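Local coordinates for ferrous iron transport protein B (Legionella pneumophila, PDB 3IBY) that probably drives GTP-dependent uptake of ferrous iron across the bacterial inner membrane, with this chain being its cytosolic part, a G domain and an adjoining helical domain, at residues I128-T132 and E133-S137; E42-G46 and E47-E51; L173-S176 and V177-Q181; S104-F107 and E108-K111. All coordinates share one frame; numbering follows the deposited sequence.

Contact 1 of 4, residues I128-T132 and E133-S137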
# COMPACT_ATOMS: atom_id res chain seq x y z
N ILE A 128 10.73 21.05 0.74
CA ILE A 128 9.62 20.33 0.12
C ILE A 128 8.33 20.68 0.87
O ILE A 128 8.23 20.54 2.10
CB ILE A 128 9.79 18.77 0.13
CG1 ILE A 128 11.10 18.35 -0.58
CG2 ILE A 128 8.63 18.12 -0.58
CD1 ILE A 128 11.59 16.88 -0.32
N SER A 129 7.36 21.16 0.11
CA SER A 129 6.10 21.59 0.66
C SER A 129 5.03 20.69 0.10
O SER A 129 4.96 20.51 -1.12
CB SER A 129 5.80 23.04 0.25
OG SER A 129 5.61 23.80 1.42
N ILE A 130 4.22 20.11 0.97
CA ILE A 130 3.15 19.22 0.54
C ILE A 130 1.84 19.79 1.08
O ILE A 130 1.72 20.08 2.27
CB ILE A 130 3.37 17.76 1.01
CG1 ILE A 130 4.58 17.15 0.30
CG2 ILE A 130 2.17 16.89 0.71
CD1 ILE A 130 5.17 15.97 1.01
N ASP A 131 0.90 20.00 0.15
CA ASP A 131 -0.46 20.31 0.46
C ASP A 131 -1.14 19.03 0.93
O ASP A 131 -1.50 18.19 0.13
CB ASP A 131 -1.15 20.84 -0.80
CG ASP A 131 -2.44 21.51 -0.51
OD1 ASP A 131 -2.76 22.47 -1.22
OD2 ASP A 131 -3.14 21.09 0.43
N THR A 132 -1.33 18.90 2.23
CA THR A 132 -1.90 17.70 2.83
C THR A 132 -3.39 17.52 2.55
O THR A 132 -3.88 16.39 2.35
CB THR A 132 -1.65 17.74 4.34
OG1 THR A 132 -0.34 17.20 4.57
CG2 THR A 132 -2.76 16.99 5.17
N GLU A 133 -4.11 18.64 2.58
CA GLU A 133 -5.54 18.66 2.34
C GLU A 133 -5.80 18.28 0.89
O GLU A 133 -6.80 17.61 0.62
CB GLU A 133 -6.15 20.04 2.67
CG GLU A 133 -5.68 20.61 4.06
CD GLU A 133 -6.71 21.51 4.77
OE1 GLU A 133 -7.00 21.21 5.96
OE2 GLU A 133 -7.21 22.51 4.16
N LYS A 134 -4.91 18.66 -0.02
CA LYS A 134 -5.11 18.35 -1.44
C LYS A 134 -4.77 16.88 -1.73
O LYS A 134 -5.50 16.21 -2.44
CB LYS A 134 -4.33 19.32 -2.34
CG LYS A 134 -4.62 19.24 -3.84
CD LYS A 134 -5.93 19.90 -4.31
CE LYS A 134 -6.33 19.41 -5.74
NZ LYS A 134 -7.53 20.05 -6.38
N LEU A 135 -3.69 16.40 -1.16
CA LEU A 135 -3.29 14.98 -1.28
C LEU A 135 -4.40 14.06 -0.80
O LEU A 135 -4.82 13.14 -1.49
CB LEU A 135 -2.02 14.74 -0.49
CG LEU A 135 -1.45 13.32 -0.53
CD1 LEU A 135 -1.24 12.87 -1.98
CD2 LEU A 135 -0.16 13.24 0.28
N GLU A 136 -4.92 14.38 0.38
CA GLU A 136 -6.06 13.67 0.93
C GLU A 136 -7.29 13.76 0.02
O GLU A 136 -8.00 12.77 -0.19
CB GLU A 136 -6.37 14.18 2.37
CG GLU A 136 -7.65 13.59 3.00
CD GLU A 136 -7.79 13.84 4.53
OE1 GLU A 136 -6.82 13.71 5.32
OE2 GLU A 136 -8.92 14.16 4.94
N SER A 137 -7.56 14.93 -0.53
CA SER A 137 -8.73 15.09 -1.40
C SER A 137 -8.57 14.20 -2.63
O SER A 137 -9.49 13.50 -3.02
CB SER A 137 -8.90 16.55 -1.81
OG SER A 137 -10.09 16.71 -2.59
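The carboxylate of D131 presents one of its faces to the helix that starts just after it. K134 comes up to that face with two atoms: CB, 3.4 Å from D131 CG, and the backbone N, which donates to D131 OD2 at 3.0 Å. This N-H reaches the oxygen from well above the carboxylate plane, 60° out of it, and at 145° at the hydrogen the bond is bent. Beyond OD2, at the rim of the group, lies E133 CB, 3.9 Å away. The first torsion of D131 sets CG anti to its own nitrogen (chi1 -166°), beside the carbonyl carbon, and this turns the carboxylate forward along the chain to meet K134.

This is an N-cap, here on helix 132-139, which follows the short strand 129-130 in the G domain. I130, the residue before the cap, and L135, four residues beyond it, complete a hydrophobic staple: the branch CG2 of I130 meets CD2 of L135 at a loose 4.4 Å. Both side chains also rest on V253 of helix 234-253. The backbone then settles into regular helical bonding, L135 N to D131 O at 3.1 Å and E136 N to T132 O at 3.0 Å. E136 CB is tucked against T132 O as well, at 3.3 Å. Farther out, E136 OE1 accepts from V143 N, tying the new helix to strand 143-145. D131 and E133 carry like charges, OD2 and OE2 standing 5.7 Å apart, while the partial positive charge of the helix start probably favours the negative D131.

Contact 2 of 4, residues E42-G46 and E47-E51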
# COMPACT_ATOMS: atom_id res chain seq x y z
N GLU A 42 1.18 -4.16 19.83
CA GLU A 42 -0.16 -3.69 20.09
C GLU A 42 -0.18 -2.45 20.99
O GLU A 42 0.77 -2.17 21.72
CB GLU A 42 -1.04 -4.85 20.61
CG GLU A 42 -0.48 -5.63 21.85
CD GLU A 42 0.69 -6.52 21.52
OE1 GLU A 42 0.62 -7.17 20.46
OE2 GLU A 42 1.69 -6.56 22.29
N PHE A 43 -1.25 -1.66 20.89
CA PHE A 43 -1.44 -0.59 21.82
C PHE A 43 -2.90 -0.45 22.17
O PHE A 43 -3.76 -0.85 21.40
CB PHE A 43 -0.82 0.71 21.31
CG PHE A 43 -1.40 1.21 20.02
CD1 PHE A 43 -0.98 0.69 18.81
CD2 PHE A 43 -2.36 2.20 20.01
CE1 PHE A 43 -1.51 1.15 17.62
CE2 PHE A 43 -2.89 2.69 18.82
CZ PHE A 43 -2.47 2.16 17.61
N LEU A 44 -3.18 0.08 23.35
CA LEU A 44 -4.52 0.46 23.73
C LEU A 44 -4.79 1.88 23.26
O LEU A 44 -3.89 2.70 23.21
CB LEU A 44 -4.68 0.34 25.24
CG LEU A 44 -4.69 -1.10 25.75
CD1 LEU A 44 -4.70 -1.15 27.29
CD2 LEU A 44 -5.86 -1.88 25.15
N LEU A 45 -6.04 2.14 22.87
CA LEU A 45 -6.46 3.44 22.36
C LEU A 45 -7.82 3.66 22.94
O LEU A 45 -8.87 3.54 22.27
CB LEU A 45 -6.48 3.44 20.85
CG LEU A 45 -6.70 4.82 20.19
CD1 LEU A 45 -6.26 5.99 21.09
CD2 LEU A 45 -6.02 4.90 18.80
N GLY A 46 -7.79 3.99 24.22
CA GLY A 46 -8.95 3.93 25.09
C GLY A 46 -9.17 2.48 25.47
O GLY A 46 -8.22 1.77 25.87
N GLU A 47 -10.41 2.03 25.32
CA GLU A 47 -10.78 0.68 25.68
C GLU A 47 -10.39 -0.24 24.53
O GLU A 47 -10.08 -1.40 24.78
CB GLU A 47 -12.26 0.60 26.02
CG GLU A 47 -12.72 1.81 26.89
CD GLU A 47 -13.73 1.47 27.97
OE1 GLU A 47 -13.68 0.36 28.54
OE2 GLU A 47 -14.58 2.35 28.28
N HIS A 48 -10.35 0.32 23.31
CA HIS A 48 -9.91 -0.35 22.07
C HIS A 48 -8.47 -0.89 22.00
O HIS A 48 -7.51 -0.14 22.08
CB HIS A 48 -10.07 0.63 20.91
CG HIS A 48 -11.49 1.02 20.65
ND1 HIS A 48 -12.05 2.17 21.17
CD2 HIS A 48 -12.46 0.40 19.95
CE1 HIS A 48 -13.32 2.24 20.80
NE2 HIS A 48 -13.59 1.18 20.06
N LEU A 49 -8.32 -2.19 21.76
CA LEU A 49 -7.00 -2.77 21.49
C LEU A 49 -6.67 -2.65 19.99
O LEU A 49 -7.52 -2.85 19.13
CB LEU A 49 -6.99 -4.24 21.91
CG LEU A 49 -5.74 -5.05 21.60
CD1 LEU A 49 -4.61 -4.72 22.57
CD2 LEU A 49 -6.05 -6.55 21.67
N ILE A 50 -5.42 -2.30 19.67
CA ILE A 50 -4.99 -2.26 18.29
C ILE A 50 -3.78 -3.12 18.13
O ILE A 50 -2.74 -2.87 18.76
CB ILE A 50 -4.72 -0.81 17.76
CG1 ILE A 50 -6.04 -0.08 17.47
CG2 ILE A 50 -4.01 -0.88 16.48
CD1 ILE A 50 -6.45 0.90 18.46
N GLU A 51 -3.89 -4.13 17.27
CA GLU A 51 -2.76 -5.01 17.02
C GLU A 51 -2.17 -4.57 15.70
O GLU A 51 -2.90 -4.10 14.83
CB GLU A 51 -3.19 -6.47 16.93
CG GLU A 51 -4.22 -6.89 17.95
CD GLU A 51 -4.63 -8.34 17.79
OE1 GLU A 51 -5.44 -8.62 16.84
OE2 GLU A 51 -4.15 -9.17 18.62
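The carbonyl oxygen of I50 is gripped by two neighbours on the opposing strand. F43 N donates to it at 2.9 Å, lying in the carbonyl plane, and E42 CA adds a CA-H...O contact at 3.0 Å. The exchange is reciprocal, for I50 N donates to F43 O at 2.8 Å, making F43 and I50 an antiparallel hydrogen-bonded pair. Nearer the turn, H48 O takes the N-H of L45, with L44 CA as a second, longer contact.

On the face that carries F43, L45 and I50, the branched side chain of I50 does most of the touching. Its CB sits over one face of the F43 ring, 3.9 Å from the centroid, in a CH-pi contact, while CG2 presses toward the ring rim at 3.4 Å from F43 CE1. F43 can offer its face in this way because CG stands between the backbone N and the carbonyl carbon (chi1 61°), folding the ring over the neighbouring strand. The other arm of I50 reaches back toward the turn, where CD1 meets L45 CB at 3.5 Å. Helix 154-162 packs on this side through Q158 and L161.

The face of E42, L44, L49 and E51 is more open. L44 CD2 and L49 CD1 meet at 4.0 Å on the surface, and E42 OE1 forms a salt bridge with R27 of the adjacent strand 26-30. G46, at positive phi, and E47 form the centre of a type II' turn. Together these features define a beta hairpin with a two-residue loop, the one that joins strands 37-45 and 48-54 in the G-domain sheet and leads into the predicted GTP-binding residues at D54.

Contact 3 of 4, residues L173-S176 and V177-Q181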
# COMPACT_ATOMS: atom_id res chain seq x y z
N LEU A 173 -7.05 5.36 -13.41
CA LEU A 173 -5.87 5.26 -14.28
C LEU A 173 -6.29 5.24 -15.75
O LEU A 173 -7.30 4.64 -16.13
CB LEU A 173 -5.06 3.98 -13.97
CG LEU A 173 -4.46 3.83 -12.57
CD1 LEU A 173 -3.86 2.37 -12.35
CD2 LEU A 173 -3.46 4.92 -12.33
N SER A 174 -5.49 5.88 -16.60
CA SER A 174 -5.84 5.93 -18.00
C SER A 174 -5.02 4.90 -18.76
O SER A 174 -3.81 4.98 -18.81
CB SER A 174 -5.62 7.33 -18.55
OG SER A 174 -6.12 7.38 -19.87
N LEU A 175 -5.69 3.90 -19.31
CA LEU A 175 -4.99 2.90 -20.09
C LEU A 175 -5.57 2.86 -21.48
O LEU A 175 -6.71 3.28 -21.71
CB LEU A 175 -5.10 1.51 -19.42
CG LEU A 175 -4.29 1.26 -18.12
CD1 LEU A 175 -5.12 0.50 -17.03
CD2 LEU A 175 -2.93 0.56 -18.37
N SER A 176 -4.76 2.37 -22.40
CA SER A 176 -5.21 2.07 -23.74
C SER A 176 -6.49 1.19 -23.77
O SER A 176 -6.82 0.47 -22.82
CB SER A 176 -4.07 1.43 -24.55
OG SER A 176 -4.45 0.16 -25.00
N VAL A 177 -7.24 1.33 -24.84
CA VAL A 177 -8.49 0.63 -24.97
C VAL A 177 -8.19 -0.86 -25.05
O VAL A 177 -8.89 -1.67 -24.44
CB VAL A 177 -9.26 1.12 -26.24
CG1 VAL A 177 -10.46 0.23 -26.53
CG2 VAL A 177 -9.69 2.57 -26.06
N ALA A 178 -7.14 -1.19 -25.80
CA ALA A 178 -6.66 -2.56 -25.96
C ALA A 178 -6.33 -3.13 -24.60
O ALA A 178 -6.75 -4.24 -24.27
CB ALA A 178 -5.40 -2.57 -26.84
N ALA A 179 -5.60 -2.34 -23.82
CA ALA A 179 -5.18 -2.72 -22.48
C ALA A 179 -6.35 -2.77 -21.48
O ALA A 179 -6.41 -3.68 -20.63
CB ALA A 179 -4.08 -1.76 -21.97
N GLN A 180 -7.28 -1.82 -21.57
CA GLN A 180 -8.40 -1.85 -20.63
C GLN A 180 -9.24 -3.09 -20.92
O GLN A 180 -9.66 -3.80 -20.02
CB GLN A 180 -9.20 -0.54 -20.70
CG GLN A 180 -10.08 -0.26 -19.45
CD GLN A 180 -9.27 -0.08 -18.11
OE1 GLN A 180 -9.48 -0.83 -17.13
NE2 GLN A 180 -8.37 0.93 -18.08
N GLN A 181 -9.44 -3.37 -22.19
CA GLN A 181 -10.14 -4.56 -22.61
C GLN A 181 -9.55 -5.81 -21.90
O GLN A 181 -10.30 -6.61 -21.34
CB GLN A 181 -10.06 -4.68 -24.14
CG GLN A 181 -11.15 -5.55 -24.81
CD GLN A 181 -10.65 -6.93 -25.32
OE1 GLN A 181 -9.43 -7.18 -25.44
NE2 GLN A 181 -11.60 -7.81 -25.64
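S176 packs closely against the first turn of helix 177-193, using both its side chain and its carbonyl. Its OG accepts from A179 N at 3.0 Å, and with 169° at the hydrogen the bond is almost straight; its backbone O accepts from Q180 N at a short 2.6 Å. S176 is thus the N-cap. The methyl of A178 lies 3.4 Å from S176 OG, and that of A179 is 3.6 Å from the same oxygen.

The inner flank is largely apolar. L175 CB faces A179 CB at 4.3 Å, and both residues lean on helix 234-253, L175 on A241 and A179 on L234. The Q180 side chain is laid across L175 at about a right angle: it leaves in an extended way and then bends at chi2 (63°), which carries the amide NE2 back to within 3.4 Å of L175 CD1. The outer side is looser, since the V177 side chain points away, with just CB and CG2 near the S176 carbonyl carbon.

Chemically, the hydroxyl of S176 satisfies A179 N, which lacks a helical carbonyl, while S176 O opens the regular helical bonding through Q180 N; the partial positive charge of the helix start would be expected to polarise both oxygens.

Contact 4 of 4, residues S104-F107 and E108-K111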
# COMPACT_ATOMS: atom_id res chain seq x y z
N SER A 104 -0.99 3.23 -4.39
CA SER A 104 -2.03 3.05 -5.39
C SER A 104 -2.34 1.57 -5.53
O SER A 104 -3.50 1.23 -5.71
CB SER A 104 -1.60 3.62 -6.73
OG SER A 104 -0.46 2.93 -7.21
N GLN A 105 -1.32 0.73 -5.47
CA GLN A 105 -1.51 -0.73 -5.49
C GLN A 105 -2.34 -1.21 -4.28
O GLN A 105 -3.26 -2.00 -4.45
CB GLN A 105 -0.17 -1.50 -5.56
CG GLN A 105 0.63 -1.30 -6.84
CD GLN A 105 1.97 -2.07 -6.83
OE1 GLN A 105 2.50 -2.36 -5.78
NE2 GLN A 105 2.52 -2.38 -8.03
N LEU A 106 -2.03 -0.71 -3.08
CA LEU A 106 -2.77 -1.02 -1.83
C LEU A 106 -4.25 -0.65 -1.87
O LEU A 106 -5.08 -1.41 -1.42
CB LEU A 106 -2.15 -0.25 -0.68
CG LEU A 106 -0.71 -0.53 -0.28
CD1 LEU A 106 -0.33 0.38 0.93
CD2 LEU A 106 -0.46 -2.00 0.08
N PHE A 107 -4.57 0.53 -2.38
CA PHE A 107 -5.95 0.97 -2.64
C PHE A 107 -6.75 0.02 -3.50
O PHE A 107 -7.95 0.12 -3.54
CB PHE A 107 -5.98 2.29 -3.43
CG PHE A 107 -5.60 3.50 -2.64
CD1 PHE A 107 -5.12 3.41 -1.34
CD2 PHE A 107 -5.72 4.75 -3.23
CE1 PHE A 107 -4.81 4.52 -0.64
CE2 PHE A 107 -5.35 5.88 -2.52
CZ PHE A 107 -4.90 5.75 -1.23
N GLU A 108 -6.08 -0.84 -4.26
CA GLU A 108 -6.77 -1.83 -5.10
C GLU A 108 -7.14 -3.08 -4.30
O GLU A 108 -7.72 -3.99 -4.86
CB GLU A 108 -5.88 -2.21 -6.31
CG GLU A 108 -5.21 -1.01 -7.04
CD GLU A 108 -4.49 -1.38 -8.34
OE1 GLU A 108 -4.01 -2.52 -8.49
OE2 GLU A 108 -4.40 -0.53 -9.25
N LEU A 109 -6.79 -3.16 -3.01
CA LEU A 109 -7.26 -4.27 -2.15
C LEU A 109 -8.73 -4.10 -1.67
O LEU A 109 -9.40 -5.05 -1.30
CB LEU A 109 -6.36 -4.42 -0.92
CG LEU A 109 -4.94 -4.89 -1.19
CD1 LEU A 109 -3.98 -4.46 -0.07
CD2 LEU A 109 -4.87 -6.40 -1.42
N GLY A 110 -9.23 -2.89 -1.64
CA GLY A 110 -10.55 -2.67 -1.08
C GLY A 110 -10.60 -2.82 0.43
O GLY A 110 -11.65 -3.01 1.00
N LYS A 111 -9.46 -2.69 1.06
CA LYS A 111 -9.38 -2.73 2.49
C LYS A 111 -9.08 -1.28 2.87
O LYS A 111 -8.42 -0.59 2.08
CB LYS A 111 -8.22 -3.67 2.91
CG LYS A 111 -8.57 -4.69 4.01
CD LYS A 111 -8.73 -6.09 3.47
CE LYS A 111 -9.24 -7.04 4.55
NZ LYS A 111 -10.03 -6.32 5.59
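Two torsions lay E108 back along the helix that it follows: CG points anti to the carbonyl carbon (chi1 -45°), beside the backbone N, and the chain then runs extended (chi2 -172°). CG is thereby pressed onto the carbonyl oxygens of the preceding turn, 3.1 Å from S104 O and 3.4 Å from Q105 O. L109, with its CG likewise beside the nitrogen, lays its side chain over L106 O, CB approaching to 3.3 Å, and its CD1 reaches the L106 methyl CD2 at 4.3 Å.

The backbone turns with them. L109 N donates to L106 O at 2.9 Å, closing a type I beta turn, and E108 N bonds to Q105 O at 3.1 Å; each N-H comes from above its carbonyl plane. G110 follows with positive phi. The turn belongs to a beta-alpha-beta crossover of the G domain, in which strand 86-92, helix 96-106 and the parallel strand 113-118 succeed one another.

The carboxylate of E108 is held by two arginines of the helical domain, OE1 in a salt bridge with R206 and OE2 in another with R242. They probably stabilise the charged form of this buried group beside the S104 and Q105 carbonyl oxygens. Q105 fixes its amide differently, on L61 N and S60 OG.

How the contacts relate
The four contacts follow one another along the chain in the order 2, 4, 1, 3. Contacts 1, 2 and 4 belong to the G domain, contact 3 to the helical domain. Contacts 2 and 3 are farthest apart, their centres about 43 Å from each other on opposite sides of the chain's centre. Only contacts 3 and 4 touch, L173 CD1 lying 4.3 Å from E108 OE2, and R242 of helix 234-253 packs against both. That same helix also backs contact 1, about 20 Å from contact 4 between centres. Two contacts approach the predicted GTP site: the side chain of L106 is about 6 Å from G8, and that of T132 about 5 Å from M120.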